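Local atomic coordinates of hypothetical protein PH1897 (Pyrococcus horikoshii, PDB entry 1VDW), a protein that probably hydrolyses fructose 1,6-bisphosphate to fructose 6-phosphate and phosphate with magnesium as cofactor, as a homodimer of the inositol monophosphatase superfamily. Residues A[5-10]-A[126-131]; A[56-61]-A[101-106]. All coordinates share one frame; numbering follows the deposited sequence. Where two conformers were deposited one is given.

Contact 1 (A[5-10]-A[126-131]); sequences TWRKIA and EGIPGK
R7, on the helix 3-20, holds the carboxylate of E126 side-on in a two-pronged salt bridge. NE of R7 donates to OE1 of E126 at 2.9 Å, and NH2 of R7 donates to OE2 of E126 at 2.8 Å. Both oxygens are met on their syn sides, yet the guanidinium and carboxylate planes are turned 56° apart, so each N-H arrives from out of the carboxylate plane and the bonds are bent, 147° at the hydrogen for the NE bond and similar for NH2. The arginine chain bends about its CG-CD bond (chi3 74°), which lays the NE side of the guanidinium against E126.

OE1 is gripped further by the hydroxyl of Y113 on the strand 110-118; a water donates to OE1 of E126, its oxygen 3.0 Å away, and also to the backbone O of R7. This is the layered alpha/beta architecture of the inositol monophosphatase fold: the first helix lies over the mixed sheet, and E126 reaches it from the strand 123-128. The charge of the buried carboxylate is probably balanced by R7, itself partly exposed. Replacing R7 with alanine removes both N-H donors and would probably leave the E126 carboxylate without this positive partner, relying on Y113 and the water.

Toward the end of the strand the packing is thinner. CD1 of I128 sits over one guanidinium face, off toward its rim, and comes no nearer than 4.0 Å to NH1 of R7. Past it the chain runs into the turn of P129 and G130, and exposed K131 keeps its NZ 6.8 Å from NH1 of R7.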
ATOM      1  N   THR A   5     -16.335 -26.976   7.978  1.00 18.56           N
ATOM      2  CA  THR A   5     -17.565 -26.220   7.785  1.00 18.85           C
ATOM      3  C   THR A   5     -17.324 -24.708   7.822  1.00 17.56           C
ATOM      4  O   THR A   5     -18.013 -23.948   7.145  1.00 16.96           O
ATOM      5  CB  THR A   5     -18.631 -26.609   8.838  1.00 20.07           C
ATOM      6  OG1 THR A   5     -18.118 -26.386  10.156  1.00 22.44           O
ATOM      7  CG2 THR A   5     -19.005 -28.079   8.686  1.00 21.11           C
ATOM      8  N   TRP A   6     -16.346 -24.270   8.609  1.00 16.90           N
ATOM      9  CA  TRP A   6     -16.043 -22.845   8.682  1.00 16.72           C
ATOM     10  C   TRP A   6     -15.409 -22.374   7.377  1.00 16.89           C
ATOM     11  O   TRP A   6     -15.619 -21.240   6.945  1.00 15.43           O
ATOM     12  CB  TRP A   6     -15.116 -22.549   9.863  1.00 17.30           C
ATOM     13  CG  TRP A   6     -15.805 -22.678  11.187  1.00 17.06           C
ATOM     14  CD1 TRP A   6     -15.539 -23.592  12.169  1.00 18.60           C
ATOM     15  CD2 TRP A   6     -16.902 -21.888  11.660  1.00 16.82           C
ATOM     16  NE1 TRP A   6     -16.402 -23.419  13.221  1.00 18.60           N
ATOM     17  CE2 TRP A   6     -17.246 -22.379  12.940  1.00 18.13           C
ATOM     18  CE3 TRP A   6     -17.621 -20.808  11.132  1.00 19.22           C
ATOM     19  CZ2 TRP A   6     -18.291 -21.832  13.695  1.00 18.95           C
ATOM     20  CZ3 TRP A   6     -18.661 -20.262  11.886  1.00 19.82           C
ATOM     21  CH2 TRP A   6     -18.980 -20.775  13.156  1.00 21.03           C
ATOM     22  N   ARG A   7     -14.638 -23.249   6.741  1.00 16.35           N
ATOM     23  CA  ARG A   7     -14.003 -22.891   5.483  1.00 16.17           C
ATOM     24  C   ARG A   7     -15.070 -22.691   4.404  1.00 17.38           C
ATOM     25  O   ARG A   7     -14.916 -21.858   3.511  1.00 17.16           O
ATOM     26  CB  ARG A   7     -12.986 -23.966   5.087  1.00 17.31           C
ATOM     27  CG  ARG A   7     -11.906 -24.172   6.151  1.00 18.72           C
ATOM     28  CD  ARG A   7     -10.839 -25.168   5.733  1.00 20.12           C
ATOM     29  NE  ARG A   7      -9.928 -24.629   4.726  1.00 21.96           N
ATOM     30  CZ  ARG A   7      -8.878 -25.287   4.247  1.00 23.39           C
ATOM     31  NH1 ARG A   7      -8.606 -26.511   4.684  1.00 25.17           N
ATOM     32  NH2 ARG A   7      -8.093 -24.721   3.341  1.00 23.91           N
ATOM     33  N   LYS A   8     -16.163 -23.446   4.499  1.00 16.97           N
ATOM     34  CA  LYS A   8     -17.264 -23.315   3.544  1.00 15.82           C
ATOM     35  C   LYS A   8     -17.895 -21.935   3.734  1.00 16.20           C
ATOM     36  O   LYS A   8     -18.269 -21.261   2.773  1.00 15.34           O
ATOM     37  CB  LYS A   8     -18.305 -24.420   3.787  1.00 16.17           C
ATOM     38  CG  LYS A   8     -19.501 -24.429   2.832  1.00 17.41           C
ATOM     39  CD  LYS A   8     -20.642 -23.533   3.302  1.00 17.65           C
ATOM     40  CE  LYS A   8     -21.856 -23.659   2.385  1.00 18.62           C
ATOM     41  NZ  LYS A   8     -22.991 -22.799   2.824  1.00 19.67           N
ATOM     42  N   ILE A   9     -18.005 -21.514   4.988  1.00 15.98           N
ATOM     43  CA  ILE A   9     -18.571 -20.210   5.296  1.00 15.87           C
ATOM     44  C   ILE A   9     -17.683 -19.099   4.728  1.00 14.60           C
ATOM     45  O   ILE A   9     -18.183 -18.084   4.241  1.00 14.95           O
ATOM     46  CB  ILE A   9     -18.734 -20.038   6.821  1.00 17.09           C
ATOM     47  CG1 ILE A   9     -19.758 -21.056   7.333  0.50 18.70           C
ATOM     48  CG2 ILE A   9     -19.171 -18.616   7.150  0.50 18.26           C
ATOM     49  CD1 ILE A   9     -19.996 -21.008   8.818  0.50 18.95           C
ATOM     50  N   ALA A  10     -16.370 -19.299   4.781  1.00 13.66           N
ATOM     51  CA  ALA A  10     -15.438 -18.305   4.254  1.00 13.19           C
ATOM     52  C   ALA A  10     -15.721 -18.082   2.769  1.00 13.38           C
ATOM     53  O   ALA A  10     -15.714 -16.947   2.285  1.00 13.37           O
ATOM     54  CB  ALA A  10     -14.003 -18.772   4.452  1.00 13.15           C
ATOM     55  N   GLU A 126      -5.563 -18.379   5.147  1.00  9.20           N
ATOM     56  CA  GLU A 126      -6.223 -19.153   6.184  1.00  9.72           C
ATOM     57  C   GLU A 126      -5.229 -19.582   7.246  1.00  9.83           C
ATOM     58  O   GLU A 126      -4.075 -19.895   6.953  1.00 10.47           O
ATOM     59  CB  GLU A 126      -6.893 -20.395   5.591  1.00 10.55           C
ATOM     60  CG  GLU A 126      -7.998 -20.091   4.603  1.00 11.66           C
ATOM     61  CD  GLU A 126      -8.580 -21.351   4.001  1.00 13.34           C
ATOM     62  OE1 GLU A 126      -9.660 -21.792   4.454  1.00 13.62           O
ATOM     63  OE2 GLU A 126      -7.943 -21.905   3.085  1.00 13.90           O
ATOM     64  N   GLY A 127      -5.693 -19.588   8.488  1.00 10.62           N
ATOM     65  CA  GLY A 127      -4.860 -20.004   9.595  1.00 11.40           C
ATOM     66  C   GLY A 127      -5.598 -21.091  10.342  1.00 12.09           C
ATOM     67  O   GLY A 127      -6.745 -20.907  10.750  1.00 12.19           O
ATOM     68  N   ILE A 128      -4.945 -22.236  10.493  1.00 12.95           N
ATOM     69  CA  ILE A 128      -5.539 -23.364  11.194  1.00 14.49           C
ATOM     70  C   ILE A 128      -4.559 -23.796  12.272  1.00 13.58           C
ATOM     71  O   ILE A 128      -3.608 -24.528  12.002  1.00 14.23           O
ATOM     72  CB  ILE A 128      -5.793 -24.546  10.237  1.00 14.90           C
ATOM     73  CG1 ILE A 128      -6.631 -24.074   9.045  1.00 15.84           C
ATOM     74  CG2 ILE A 128      -6.502 -25.671  10.985  1.00 15.69           C
ATOM     75  CD1 ILE A 128      -6.799 -25.115   7.946  1.00 18.14           C
ATOM     76  N   PRO A 129      -4.766 -23.320  13.509  1.00 14.22           N
ATOM     77  CA  PRO A 129      -3.876 -23.678  14.615  1.00 15.74           C
ATOM     78  C   PRO A 129      -3.702 -25.188  14.721  1.00 16.93           C
ATOM     79  O   PRO A 129      -4.679 -25.939  14.706  1.00 18.04           O
ATOM     80  CB  PRO A 129      -4.580 -23.080  15.827  1.00 15.79           C
ATOM     81  CG  PRO A 129      -5.228 -21.849  15.247  1.00 15.54           C
ATOM     82  CD  PRO A 129      -5.810 -22.381  13.960  1.00 15.49           C
ATOM     83  N   GLY A 130      -2.452 -25.626  14.813  1.00 17.60           N
ATOM     84  CA  GLY A 130      -2.184 -27.046  14.919  1.00 17.90           C
ATOM     85  C   GLY A 130      -2.003 -27.716  13.572  1.00 19.11           C
ATOM     86  O   GLY A 130      -1.680 -28.902  13.505  1.00 20.13           O
ATOM     87  N   LYS A 131      -2.216 -26.970  12.491  1.00 18.17           N
ATOM     88  CA  LYS A 131      -2.053 -27.529  11.157  1.00 18.83           C
ATOM     89  C   LYS A 131      -1.143 -26.650  10.309  1.00 19.09           C
ATOM     90  O   LYS A 131      -0.154 -27.126   9.751  1.00 20.37           O
ATOM     91  CB  LYS A 131      -3.408 -27.691  10.465  1.00 19.46           C
ATOM     92  CG  LYS A 131      -3.298 -28.373   9.109  1.00 22.80           C
ATOM     93  CD  LYS A 131      -4.651 -28.582   8.463  1.00 24.60           C
ATOM     94  CE  LYS A 131      -4.506 -29.246   7.101  1.00 25.84           C
ATOM     95  NZ  LYS A 131      -3.811 -30.560   7.186  1.00 28.25           N
TER
HETATM   96  O   HOH W   1     -12.124 -21.691   2.780  1.00 21.14           O

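Contact 2 (A[56-61]-A[101-106])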
ATOM      1  N   SER A  56     -24.733 -10.604   9.708  1.00 24.08           N
ATOM      2  CA  SER A  56     -25.967 -11.377   9.634  1.00 24.52           C
ATOM      3  C   SER A  56     -25.635 -12.854   9.454  1.00 23.09           C
ATOM      4  O   SER A  56     -26.271 -13.724  10.048  1.00 23.42           O
ATOM      5  CB  SER A  56     -26.826 -10.895   8.464  1.00 25.34           C
ATOM      6  OG  SER A  56     -26.163 -11.093   7.229  1.00 31.02           O
ATOM      7  N   LYS A  57     -24.629 -13.126   8.633  1.00 22.16           N
ATOM      8  CA  LYS A  57     -24.194 -14.489   8.356  1.00 21.72           C
ATOM      9  C   LYS A  57     -23.895 -15.258   9.641  1.00 21.26           C
ATOM     10  O   LYS A  57     -24.423 -16.348   9.864  1.00 21.82           O
ATOM     11  CB  LYS A  57     -22.944 -14.456   7.472  1.00 23.27           C
ATOM     12  CG  LYS A  57     -22.419 -15.817   7.050  1.00 24.48           C
ATOM     13  CD  LYS A  57     -23.332 -16.485   6.034  1.00 25.92           C
ATOM     14  CE  LYS A  57     -22.675 -17.725   5.443  1.00 26.11           C
ATOM     15  NZ  LYS A  57     -23.530 -18.386   4.417  1.00 26.51           N
ATOM     16  N   PHE A  58     -23.053 -14.682  10.491  1.00 19.79           N
ATOM     17  CA  PHE A  58     -22.683 -15.328  11.743  1.00 19.25           C
ATOM     18  C   PHE A  58     -23.779 -15.270  12.798  1.00 20.14           C
ATOM     19  O   PHE A  58     -23.932 -16.202  13.589  1.00 18.76           O
ATOM     20  CB  PHE A  58     -21.388 -14.714  12.277  1.00 18.82           C
ATOM     21  CG  PHE A  58     -20.191 -15.011  11.419  1.00 19.13           C
ATOM     22  CD1 PHE A  58     -19.705 -16.310  11.313  1.00 18.36           C
ATOM     23  CD2 PHE A  58     -19.573 -14.004  10.687  1.00 17.77           C
ATOM     24  CE1 PHE A  58     -18.622 -16.606  10.489  1.00 19.12           C
ATOM     25  CE2 PHE A  58     -18.489 -14.287   9.858  1.00 18.95           C
ATOM     26  CZ  PHE A  58     -18.012 -15.593   9.759  1.00 18.65           C
ATOM     27  N   LYS A  59     -24.546 -14.186  12.810  1.00 20.91           N
ATOM     28  CA  LYS A  59     -25.630 -14.051  13.774  1.00 22.14           C
ATOM     29  C   LYS A  59     -26.650 -15.161  13.543  1.00 22.68           C
ATOM     30  O   LYS A  59     -27.111 -15.799  14.490  1.00 22.11           O
ATOM     31  CB  LYS A  59     -26.313 -12.687  13.633  1.00 23.62           C
ATOM     32  CG  LYS A  59     -27.440 -12.457  14.629  1.00 26.29           C
ATOM     33  CD  LYS A  59     -28.087 -11.093  14.442  1.00 28.59           C
ATOM     34  CE  LYS A  59     -29.237 -10.889  15.416  1.00 30.59           C
ATOM     35  NZ  LYS A  59     -28.790 -10.976  16.835  1.00 31.93           N
ATOM     36  N   ASP A  60     -26.989 -15.394  12.277  1.00 22.44           N
ATOM     37  CA  ASP A  60     -27.960 -16.424  11.919  1.00 23.26           C
ATOM     38  C   ASP A  60     -27.471 -17.833  12.234  1.00 22.59           C
ATOM     39  O   ASP A  60     -28.274 -18.758  12.355  1.00 22.23           O
ATOM     40  CB  ASP A  60     -28.325 -16.328  10.434  1.00 25.47           C
ATOM     41  CG  ASP A  60     -28.962 -14.999  10.074  1.00 27.56           C
ATOM     42  OD1 ASP A  60     -29.553 -14.356  10.968  1.00 29.34           O
ATOM     43  OD2 ASP A  60     -28.888 -14.602   8.891  1.00 31.32           O
ATOM     44  N   LEU A  61     -26.157 -18.002  12.355  1.00 21.54           N
ATOM     45  CA  LEU A  61     -25.588 -19.308  12.672  1.00 20.61           C
ATOM     46  C   LEU A  61     -25.726 -19.596  14.160  1.00 20.53           C
ATOM     47  O   LEU A  61     -25.501 -20.721  14.607  1.00 21.56           O
ATOM     48  CB  LEU A  61     -24.112 -19.366  12.278  1.00 20.59           C
ATOM     49  CG  LEU A  61     -23.816 -19.509  10.786  1.00 21.36           C
ATOM     50  CD1 LEU A  61     -22.326 -19.340  10.552  1.00 22.30           C
ATOM     51  CD2 LEU A  61     -24.289 -20.872  10.295  1.00 21.84           C
ATOM     52  N   VAL A 101     -11.202  -8.600   4.301  1.00  9.08           N
ATOM     53  CA  VAL A 101     -12.205  -9.096   5.235  1.00  9.34           C
ATOM     54  C   VAL A 101     -11.381  -9.936   6.213  1.00  9.11           C
ATOM     55  O   VAL A 101     -10.543 -10.739   5.789  1.00  9.80           O
ATOM     56  CB  VAL A 101     -13.231 -10.007   4.550  1.00 11.02           C
ATOM     57  CG1 VAL A 101     -14.179 -10.594   5.591  1.00 12.66           C
ATOM     58  CG2 VAL A 101     -14.011  -9.219   3.517  1.00 13.21           C
ATOM     59  N   SER A 102     -11.615  -9.753   7.508  1.00  9.91           N
ATOM     60  CA  SER A 102     -10.866 -10.470   8.544  1.00  9.53           C
ATOM     61  C   SER A 102     -11.813 -11.192   9.500  1.00  9.84           C
ATOM     62  O   SER A 102     -12.670 -10.559  10.116  1.00 10.86           O
ATOM     63  CB  SER A 102     -10.005  -9.464   9.320  1.00 11.00           C
ATOM     64  OG  SER A 102      -9.331 -10.068  10.409  1.00 12.28           O
ATOM     65  N   VAL A 103     -11.652 -12.508   9.626  1.00  9.17           N
ATOM     66  CA  VAL A 103     -12.514 -13.305  10.500  1.00 10.09           C
ATOM     67  C   VAL A 103     -11.722 -14.325  11.307  1.00  9.50           C
ATOM     68  O   VAL A 103     -10.959 -15.108  10.747  1.00 10.07           O
ATOM     69  CB  VAL A 103     -13.574 -14.085   9.677  1.00 10.66           C
ATOM     70  CG1 VAL A 103     -14.344 -15.041  10.580  1.00 13.43           C
ATOM     71  CG2 VAL A 103     -14.531 -13.124   9.004  1.00 12.48           C
ATOM     72  N   ALA A 104     -11.907 -14.313  12.627  1.00 10.34           N
ATOM     73  CA  ALA A 104     -11.249 -15.272  13.511  1.00 10.56           C
ATOM     74  C   ALA A 104     -12.351 -16.021  14.265  1.00 11.16           C
ATOM     75  O   ALA A 104     -13.259 -15.404  14.825  1.00 12.28           O
ATOM     76  CB  ALA A 104     -10.333 -14.557  14.489  1.00 11.08           C
ATOM     77  N   ILE A 105     -12.263 -17.347  14.254  1.00 10.92           N
ATOM     78  CA  ILE A 105     -13.250 -18.212  14.904  1.00 12.90           C
ATOM     79  C   ILE A 105     -12.669 -18.862  16.145  1.00 12.44           C
ATOM     80  O   ILE A 105     -11.611 -19.493  16.094  1.00 12.44           O
ATOM     81  CB  ILE A 105     -13.703 -19.343  13.969  1.00 12.59           C
ATOM     82  CG1 ILE A 105     -14.088 -18.776  12.602  1.00 17.33           C
ATOM     83  CG2 ILE A 105     -14.868 -20.097  14.595  1.00 15.68           C
ATOM     84  CD1 ILE A 105     -15.293 -17.891  12.614  1.00 18.93           C
ATOM     85  N   PHE A 106     -13.381 -18.737  17.258  1.00 14.32           N
ATOM     86  CA  PHE A 106     -12.911 -19.306  18.513  1.00 15.78           C
ATOM     87  C   PHE A 106     -13.847 -20.353  19.077  1.00 17.20           C
ATOM     88  O   PHE A 106     -15.060 -20.141  19.146  1.00 16.85           O
ATOM     89  CB  PHE A 106     -12.740 -18.194  19.549  1.00 16.52           C
ATOM     90  CG  PHE A 106     -11.640 -17.231  19.220  1.00 16.71           C
ATOM     91  CD1 PHE A 106     -10.366 -17.411  19.746  1.00 17.46           C
ATOM     92  CD2 PHE A 106     -11.864 -16.160  18.356  1.00 16.31           C
ATOM     93  CE1 PHE A 106      -9.335 -16.543  19.423  1.00 18.76           C
ATOM     94  CE2 PHE A 106     -10.833 -15.284  18.027  1.00 16.81           C
ATOM     95  CZ  PHE A 106      -9.568 -15.476  18.561  1.00 18.32           C
TER
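This is a purely apolar helix-on-sheet contact, buried between the last turns of the helix 45-60 and the strand 100-107 of the large mixed sheet. One aromatic side chain, that of F58, spans the gap from the helix and meets two aliphatic residues of the strand, V103 and I105, while the backbones stay apart: the nearest CA atoms, those of F58 and I105, are 10.4 Å from each other.

The ring touches with its far end. CZ of F58 lies 3.8 Å from CG1 of V103, the two side chains approaching from opposite directions. The neighbouring ring atom, CE1 of F58, is 4.2 Å from CD1 of I105, a lighter touch made by the last methyl of a chain that comes in at a slant. Both methyls approach the ring obliquely. In V103, CG1 is anti to the backbone N (chi1 173°), which brings this branch to the tip of the phenylalanine. The side chain of I105 leaves its CA across the line to the helix, and its outer methyl closes the distance.

V103 and I105 are two apart on an extended strand and therefore present their side chains on the same sheet face. The cluster continues into neighbouring elements: V81 of the strand 79-84 touches both F58 and I105, and I13 of the helix 3-20 packs on F58. On the other face of the strand, S102 and A104 meet the helix 199-211. The side chain of V103 is about 7 Å from that of D84, a predicted magnesium ligand.

With dispersion and the exclusion of water as its sources of stability, the contact sets few directional demands on the F58 ring, whose position probably depends on the shape of its apolar surroundings, the indole of W6 among them.

Contacts 1 and 2 lie about 12 Å apart, centre to centre, on the same side of the chain's centre, and both reach the eight-stranded mixed sheet. Along the chain the order is 5-10, 56-61, 101-106, 126-131, which nests contact 2 inside the loop closed by contact 1. The helices 3-20 and 45-60 pack on one face of this sheet; the two contacts use strands 100-107 and 123-128, between which strand 110-118 lies, and helix 3-20 also touches 100-107. W6 joins the two sites: CZ3 of W6 is 3.9 Å from CE1 of F58, and CE2 of W6 is 3.7 Å from CG2 of I105. A polar link and an apolar core therefore adjoin within one helix-sheet layer.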